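Local coordinates for protein PaxB (Photorhabdus luminescens, PDB 6EK4) that probably serves as one component of a two-component, alpha-helical pore-forming toxin of the YaxAB kind, at residues N28-S33 with Y53-D58; E59-S64 with L345-M350; S135-V140 with T297-A302. One frame throughout, in Å; residues are numbered along the deposited sequence.

In the fold
All three contacts join helices of one elongated, strand-free helical chain. Contact 1 pairs helix 19-35 with helix 42-73. Contact 2 takes the next residues of helix 42-73 and sets them against the end of helix 326-348. Contact 3 packs helix 101-141 on helix 247-321. The centres of contacts 1 and 3 lie about 11 Å apart, and contact 2 is about 15 Å from each. Contact 1 closes before the other two open, and contact 3 falls within the span of chain that contact 2 brings together. Helices distant in sequence thus meet in one region of the bundle, and Ile29, Tyr53, Ser54 and Asp56 of contact 1 touch contact 3 directly.

Contact 1: residues N28-S33 with Y53-D58; sequences NIWRLS and YSRDLD. With NA (sodium ion), chain E.
Trp30 and Arg55 make one of the two touches between residues 28-33 and 53-58. Helices 19-35 and 42-73 follow each other in the chain and run antiparallel here, so the contact joins the two arms of an alpha-helical hairpin. Here two flat groups meet. The guanidinium of Arg55 lies over one face of the indole, above its six-membered ring and offset toward the rim. Arg55 NH2 comes to 3.2 Å from Trp30 CZ3. Arg55 CZ is 3.5 Å from Trp30 CZ3. The two planes are tilted by 33°, so the overlap is not flat. Trp30 has CG anti to the backbone N (chi1 -179°), which sends the indole across to helix 42-73. The Arg55 chain bends about its CG-CD bond (chi3 59°) and lays its end over the ring.

The second touch is smaller and more buried. Ile29 CD1 rests 3.7 Å from Ser54 OG. The hydroxyl is not left to this methyl group: it bonds to the carbonyl oxygen of Ile50, one turn back. Ile29 also packs on Ile50 and Ser51, and on Leu298 of helix 247-321.

No hydrogen bond crosses between the segments. Asn28 OD1 takes a weak hydrogen bond from Arg31 NH2 and another bond from Gln24 NE2. On helix 42-73, Asp56 OD1 binds a sodium ion at 2.7 Å.

The segments are held by an inner touch of a methyl group on a hydroxyl and by the Arg55 guanidinium over the Trp30 face. The electron-rich indole face would probably favour the positive charge of Arg55 near it, while Arg55 itself stays exposed to solvent.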
# COMPACT_ATOMS: atom_id res chain seq x y z
N ASN A 28 4.90 5.89 -5.53
CA ASN A 28 3.91 4.97 -4.94
C ASN A 28 3.30 5.50 -3.65
O ASN A 28 2.13 5.24 -3.37
CB ASN A 28 4.54 3.60 -4.68
CG ASN A 28 4.93 2.87 -5.95
OD1 ASN A 28 4.39 3.14 -7.03
ND2 ASN A 28 5.87 1.95 -5.84
N ILE A 29 4.08 6.24 -2.86
CA ILE A 29 3.58 6.85 -1.63
C ILE A 29 2.55 7.93 -1.95
O ILE A 29 1.52 8.02 -1.27
CB ILE A 29 4.73 7.41 -0.76
CG1 ILE A 29 5.51 6.26 -0.12
CG2 ILE A 29 4.20 8.33 0.33
CD1 ILE A 29 6.86 6.65 0.44
N TRP A 30 2.81 8.73 -2.98
CA TRP A 30 1.86 9.75 -3.43
C TRP A 30 0.54 9.11 -3.86
O TRP A 30 -0.53 9.55 -3.43
CB TRP A 30 2.44 10.55 -4.60
CG TRP A 30 1.53 11.62 -5.10
CD1 TRP A 30 0.60 11.52 -6.11
CD2 TRP A 30 1.44 12.97 -4.61
NE1 TRP A 30 -0.05 12.72 -6.27
CE2 TRP A 30 0.45 13.62 -5.37
CE3 TRP A 30 2.11 13.68 -3.61
CZ2 TRP A 30 0.10 14.96 -5.15
CZ3 TRP A 30 1.77 15.01 -3.40
CH2 TRP A 30 0.77 15.63 -4.17
N ARG A 31 0.62 8.09 -4.70
CA ARG A 31 -0.56 7.39 -5.20
C ARG A 31 -1.37 6.76 -4.06
O ARG A 31 -2.59 6.90 -4.02
CB ARG A 31 -0.14 6.31 -6.21
CG ARG A 31 -1.30 5.58 -6.87
CD ARG A 31 -0.82 4.63 -7.96
NE ARG A 31 0.29 3.79 -7.53
CZ ARG A 31 0.19 2.74 -6.71
NH1 ARG A 31 -0.98 2.37 -6.21
NH2 ARG A 31 1.29 2.06 -6.39
N LEU A 32 -0.68 6.09 -3.15
CA LEU A 32 -1.32 5.42 -2.02
C LEU A 32 -1.90 6.40 -1.00
O LEU A 32 -2.97 6.15 -0.45
CB LEU A 32 -0.35 4.47 -1.33
CG LEU A 32 0.02 3.21 -2.12
CD1 LEU A 32 1.28 2.56 -1.56
CD2 LEU A 32 -1.13 2.21 -2.14
N SER A 33 -1.20 7.51 -0.76
CA SER A 33 -1.64 8.49 0.23
C SER A 33 -2.91 9.24 -0.17
O SER A 33 -3.55 9.86 0.68
CB SER A 33 -0.53 9.50 0.51
OG SER A 33 -0.19 10.23 -0.65
N TYR A 53 7.09 15.21 2.15
CA TYR A 53 8.51 15.15 2.49
C TYR A 53 9.26 14.13 1.62
O TYR A 53 10.45 14.30 1.34
CB TYR A 53 8.71 14.81 3.97
CG TYR A 53 8.36 15.93 4.94
CD1 TYR A 53 8.85 17.22 4.76
CD2 TYR A 53 7.58 15.68 6.06
CE1 TYR A 53 8.54 18.24 5.65
CE2 TYR A 53 7.26 16.69 6.96
CZ TYR A 53 7.75 17.97 6.75
OH TYR A 53 7.44 18.97 7.64
N SER A 54 8.58 13.06 1.21
CA SER A 54 9.16 12.08 0.28
C SER A 54 9.53 12.72 -1.05
O SER A 54 10.59 12.45 -1.60
CB SER A 54 8.20 10.92 0.03
OG SER A 54 8.13 10.05 1.15
N ARG A 55 8.64 13.57 -1.55
CA ARG A 55 8.87 14.29 -2.79
C ARG A 55 10.00 15.32 -2.64
O ARG A 55 10.78 15.52 -3.56
CB ARG A 55 7.58 14.98 -3.25
CG ARG A 55 7.61 15.45 -4.70
CD ARG A 55 6.21 15.71 -5.22
NE ARG A 55 5.50 16.73 -4.44
CZ ARG A 55 4.25 17.11 -4.65
NH1 ARG A 55 3.70 18.05 -3.88
NH2 ARG A 55 3.53 16.57 -5.64
N ASP A 56 10.07 15.95 -1.47
CA ASP A 56 11.17 16.87 -1.15
C ASP A 56 12.52 16.14 -1.12
O ASP A 56 13.53 16.68 -1.57
CB ASP A 56 10.94 17.57 0.19
CG ASP A 56 9.90 18.68 0.12
OD1 ASP A 56 9.69 19.24 -0.98
OD2 ASP A 56 9.30 18.99 1.17
N LEU A 57 12.53 14.93 -0.57
CA LEU A 57 13.73 14.10 -0.53
C LEU A 57 14.16 13.72 -1.94
O LEU A 57 15.35 13.78 -2.27
CB LEU A 57 13.50 12.84 0.31
CG LEU A 57 14.72 11.98 0.65
CD1 LEU A 57 14.51 11.27 1.98
CD2 LEU A 57 15.03 10.96 -0.44
N ASP A 58 13.19 13.34 -2.77
CA ASP A 58 13.44 13.00 -4.17
C ASP A 58 14.02 14.19 -4.93
O ASP A 58 14.93 14.02 -5.74
CB ASP A 58 12.14 12.53 -4.83
CG ASP A 58 12.38 11.87 -6.18
OD1 ASP A 58 13.25 10.97 -6.26
OD2 ASP A 58 11.70 12.23 -7.15
NA NA E . 9.45 21.57 -2.24

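Contact 2: residues E59-S64 with L345-M350; sequences EAARAS and LQYHSM
Tyr347 points its ring from helix 326-348 into the side of helix 42-73, where Ala61 and Arg62 receive it. Arg62 crosses the tyrosine at a slant. Its CG is 3.6 Å from Tyr347 CE1, and its NH1 is 3.5 Å from Tyr347 CD1. The ring carbon CE1 lies over one face of the guanidinium, offset toward the rim. The two planes stand 45° apart, so the groups do not lie flat on each other. The extended chain of Arg62, from CG to NE, carries the guanidinium past the ring toward Met350. There Arg62 NH2 stands 3.9 Å from Met350 SD. Arg62 NE forms a salt bridge with Asp58 OD2, one turn back, which should steady the guanidinium. The hydroxyl end of the tyrosine rests on Ala61: Tyr347 OH is 3.5 Å from Ala61 CB and 3.6 Å from its backbone C. No hydrogen bond joins the two segments.

Ser349 is the first residue past the end of helix 326-348, and Met350 follows in the loop. Helix 19-35 flanks this site, with Val19 on Tyr347 and Met350, and Ser23 on Arg62 and Met350. Ala61 also touches Met133 of helix 101-141 and Leu305 of helix 247-321.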
# COMPACT_ATOMS: atom_id res chain seq x y z
N GLU A 59 13.47 15.38 -4.68
CA GLU A 59 13.97 16.62 -5.28
C GLU A 59 15.43 16.88 -4.90
O GLU A 59 16.23 17.28 -5.74
CB GLU A 59 13.11 17.82 -4.85
CG GLU A 59 11.75 17.89 -5.53
CD GLU A 59 10.76 18.79 -4.80
OE1 GLU A 59 11.20 19.76 -4.12
OE2 GLU A 59 9.55 18.55 -4.90
N ALA A 60 15.75 16.66 -3.63
CA ALA A 60 17.11 16.84 -3.13
C ALA A 60 18.08 15.85 -3.78
O ALA A 60 19.20 16.21 -4.13
CB ALA A 60 17.14 16.69 -1.61
N ALA A 61 17.63 14.61 -3.93
CA ALA A 61 18.43 13.56 -4.57
C ALA A 61 18.71 13.88 -6.04
O ALA A 61 19.84 13.71 -6.50
CB ALA A 61 17.74 12.21 -4.44
N ARG A 62 17.69 14.34 -6.75
CA ARG A 62 17.83 14.70 -8.17
C ARG A 62 18.75 15.90 -8.40
O ARG A 62 19.48 15.94 -9.38
CB ARG A 62 16.46 14.99 -8.79
CG ARG A 62 15.59 13.76 -9.00
CD ARG A 62 14.17 14.16 -9.38
NE ARG A 62 13.28 13.01 -9.48
CZ ARG A 62 13.23 12.16 -10.51
NH1 ARG A 62 14.02 12.32 -11.57
NH2 ARG A 62 12.37 11.15 -10.49
N ALA A 63 18.70 16.87 -7.49
CA ALA A 63 19.48 18.10 -7.62
C ALA A 63 20.93 17.92 -7.19
O ALA A 63 21.81 18.62 -7.69
CB ALA A 63 18.84 19.22 -6.80
N SER A 64 21.17 16.98 -6.28
CA SER A 64 22.52 16.74 -5.76
C SER A 64 23.50 16.28 -6.83
O SER A 64 24.67 16.66 -6.81
CB SER A 64 22.47 15.70 -4.63
OG SER A 64 22.02 14.45 -5.12
N LEU A 345 22.94 8.82 -15.39
CA LEU A 345 22.51 7.84 -16.39
C LEU A 345 21.20 7.16 -15.98
O LEU A 345 20.37 6.84 -16.84
CB LEU A 345 23.60 6.79 -16.61
CG LEU A 345 23.33 5.67 -17.62
CD1 LEU A 345 23.17 6.22 -19.03
CD2 LEU A 345 24.46 4.64 -17.58
N GLN A 346 21.02 6.93 -14.69
CA GLN A 346 19.79 6.34 -14.17
C GLN A 346 18.61 7.30 -14.29
O GLN A 346 17.54 6.92 -14.76
CB GLN A 346 19.96 5.91 -12.71
CG GLN A 346 20.94 4.77 -12.50
CD GLN A 346 21.02 4.33 -11.06
OE1 GLN A 346 20.00 4.10 -10.41
NE2 GLN A 346 22.24 4.19 -10.54
N TYR A 347 18.82 8.54 -13.86
CA TYR A 347 17.78 9.58 -13.96
C TYR A 347 17.41 9.89 -15.40
O TYR A 347 16.23 10.07 -15.71
CB TYR A 347 18.24 10.88 -13.27
CG TYR A 347 18.19 10.84 -11.76
CD1 TYR A 347 17.00 10.56 -11.09
CD2 TYR A 347 19.32 11.10 -10.99
CE1 TYR A 347 16.94 10.53 -9.71
CE2 TYR A 347 19.27 11.07 -9.61
CZ TYR A 347 18.08 10.78 -8.97
OH TYR A 347 18.02 10.75 -7.60
N HIS A 348 18.40 9.94 -16.28
CA HIS A 348 18.18 10.22 -17.70
C HIS A 348 17.27 9.19 -18.37
O HIS A 348 16.38 9.56 -19.15
CB HIS A 348 19.52 10.30 -18.44
CG HIS A 348 19.38 10.45 -19.92
ND1 HIS A 348 19.04 11.64 -20.52
CD2 HIS A 348 19.54 9.55 -20.93
CE1 HIS A 348 19.00 11.48 -21.83
NE2 HIS A 348 19.29 10.22 -22.10
N SER A 349 17.48 7.92 -18.06
CA SER A 349 16.74 6.82 -18.69
C SER A 349 15.67 6.22 -17.78
O SER A 349 15.31 5.05 -17.93
CB SER A 349 17.72 5.73 -19.14
OG SER A 349 18.38 5.15 -18.03
N MET A 350 15.16 7.01 -16.84
CA MET A 350 14.19 6.52 -15.86
C MET A 350 12.79 6.47 -16.45
O MET A 350 12.31 7.47 -17.00
CB MET A 350 14.20 7.40 -14.61
CG MET A 350 13.46 6.78 -13.43
SD MET A 350 13.66 7.70 -11.89
CE MET A 350 15.37 7.34 -11.50

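Contact 3: residues S135-V140 with T297-A302; sequences SRIADV and TLLLQA
Ala302 N gives its hydrogen bond to Leu298 O at 2.7 Å, a routine helical bond just behind the packed surface. The motif is an antiparallel helix pair within an alpha-helical bundle. Helices 101-141 and 247-321 run here at 164° to each other, with local axes 10.6 Å apart. The contact itself is apolar. Leu299 and Ala302 carry it on one side, Ile137 and Val140 on the other. Leu299 CD2 reaches toward Val140 CG2, tip to tip. The same CD2 meets the CG2 branch of Ile137 at 3.6 Å, so one methyl group serves two partners. The other branch of Ile137, with CG1 anti to the carbonyl carbon (chi1 -72°), extends toward Ala302.

Polar bonds accompany the packing. Arg136 NH1 and Asp139 OD2 form a salt bridge within helix 101-141, at 3.5 Å. The carbonyl oxygen of Val140 takes a hydrogen bond from Arg295 NH1, a second link between the two helices. Helix 42-73 lies alongside, with Tyr53 on Val140 and Leu57 on Ala302. Ile137 CD1 ends 3.7 Å from Ala302 O, while Ile137 CG1 lies 3.9 Å from Ala302 CB.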
# COMPACT_ATOMS: atom_id res chain seq x y z
N SER A 135 18.60 15.75 6.62
CA SER A 135 17.41 16.49 7.05
C SER A 135 16.14 15.99 6.37
O SER A 135 15.06 16.01 6.97
CB SER A 135 17.58 17.99 6.78
OG SER A 135 18.59 18.55 7.60
N ARG A 136 16.27 15.55 5.12
CA ARG A 136 15.15 14.98 4.38
C ARG A 136 14.76 13.62 4.94
O ARG A 136 13.58 13.33 5.11
CB ARG A 136 15.49 14.86 2.89
CG ARG A 136 15.73 16.19 2.19
CD ARG A 136 14.43 16.93 1.92
NE ARG A 136 14.65 18.37 1.78
CZ ARG A 136 14.77 19.23 2.79
NH1 ARG A 136 14.70 18.82 4.05
NH2 ARG A 136 14.97 20.52 2.52
N ILE A 137 15.77 12.79 5.21
CA ILE A 137 15.56 11.47 5.81
C ILE A 137 14.87 11.59 7.17
O ILE A 137 13.98 10.79 7.49
CB ILE A 137 16.90 10.71 5.96
CG1 ILE A 137 17.41 10.24 4.59
CG2 ILE A 137 16.76 9.50 6.89
CD1 ILE A 137 18.88 9.89 4.55
N ALA A 138 15.27 12.58 7.96
CA ALA A 138 14.66 12.82 9.26
C ALA A 138 13.18 13.19 9.14
O ALA A 138 12.35 12.69 9.89
CB ALA A 138 15.42 13.92 10.00
N ASP A 139 12.87 14.06 8.18
CA ASP A 139 11.50 14.54 7.98
C ASP A 139 10.52 13.43 7.62
O ASP A 139 9.41 13.37 8.16
CB ASP A 139 11.46 15.64 6.90
CG ASP A 139 11.98 16.98 7.40
OD1 ASP A 139 11.95 17.24 8.62
OD2 ASP A 139 12.42 17.79 6.55
N VAL A 140 10.92 12.55 6.70
CA VAL A 140 10.04 11.45 6.25
C VAL A 140 9.90 10.35 7.31
O VAL A 140 8.81 9.80 7.49
CB VAL A 140 10.50 10.82 4.91
CG1 VAL A 140 10.59 11.88 3.82
CG2 VAL A 140 11.82 10.08 5.05
N THR A 297 11.80 1.44 1.74
CA THR A 297 12.54 1.19 0.50
C THR A 297 13.31 2.42 0.02
O THR A 297 14.47 2.31 -0.36
CB THR A 297 11.59 0.71 -0.62
OG1 THR A 297 11.01 -0.54 -0.25
CG2 THR A 297 12.34 0.55 -1.94
N LEU A 298 12.66 3.59 0.05
CA LEU A 298 13.29 4.82 -0.42
C LEU A 298 14.38 5.31 0.54
O LEU A 298 15.39 5.86 0.10
CB LEU A 298 12.25 5.92 -0.68
CG LEU A 298 11.65 6.69 0.51
CD1 LEU A 298 12.46 7.93 0.86
CD2 LEU A 298 10.21 7.07 0.22
N LEU A 299 14.17 5.12 1.84
CA LEU A 299 15.15 5.52 2.86
C LEU A 299 16.46 4.72 2.79
O LEU A 299 17.52 5.25 3.11
CB LEU A 299 14.54 5.41 4.26
CG LEU A 299 13.59 6.55 4.66
CD1 LEU A 299 12.88 6.23 5.97
CD2 LEU A 299 14.33 7.88 4.77
N LEU A 300 16.37 3.46 2.38
CA LEU A 300 17.57 2.64 2.12
C LEU A 300 18.42 3.26 1.02
O LEU A 300 19.64 3.35 1.14
CB LEU A 300 17.18 1.20 1.73
CG LEU A 300 17.15 0.13 2.84
CD1 LEU A 300 16.62 0.67 4.16
CD2 LEU A 300 16.33 -1.06 2.37
N GLN A 301 17.77 3.70 -0.05
CA GLN A 301 18.45 4.37 -1.16
C GLN A 301 18.88 5.78 -0.76
O GLN A 301 19.94 6.25 -1.18
CB GLN A 301 17.53 4.45 -2.39
CG GLN A 301 17.06 3.11 -2.92
CD GLN A 301 18.19 2.22 -3.40
OE1 GLN A 301 19.24 2.71 -3.84
NE2 GLN A 301 17.98 0.92 -3.35
N ALA A 302 18.07 6.45 0.05
CA ALA A 302 18.36 7.80 0.52
C ALA A 302 19.56 7.83 1.47
O ALA A 302 20.38 8.74 1.41
CB ALA A 302 17.14 8.40 1.21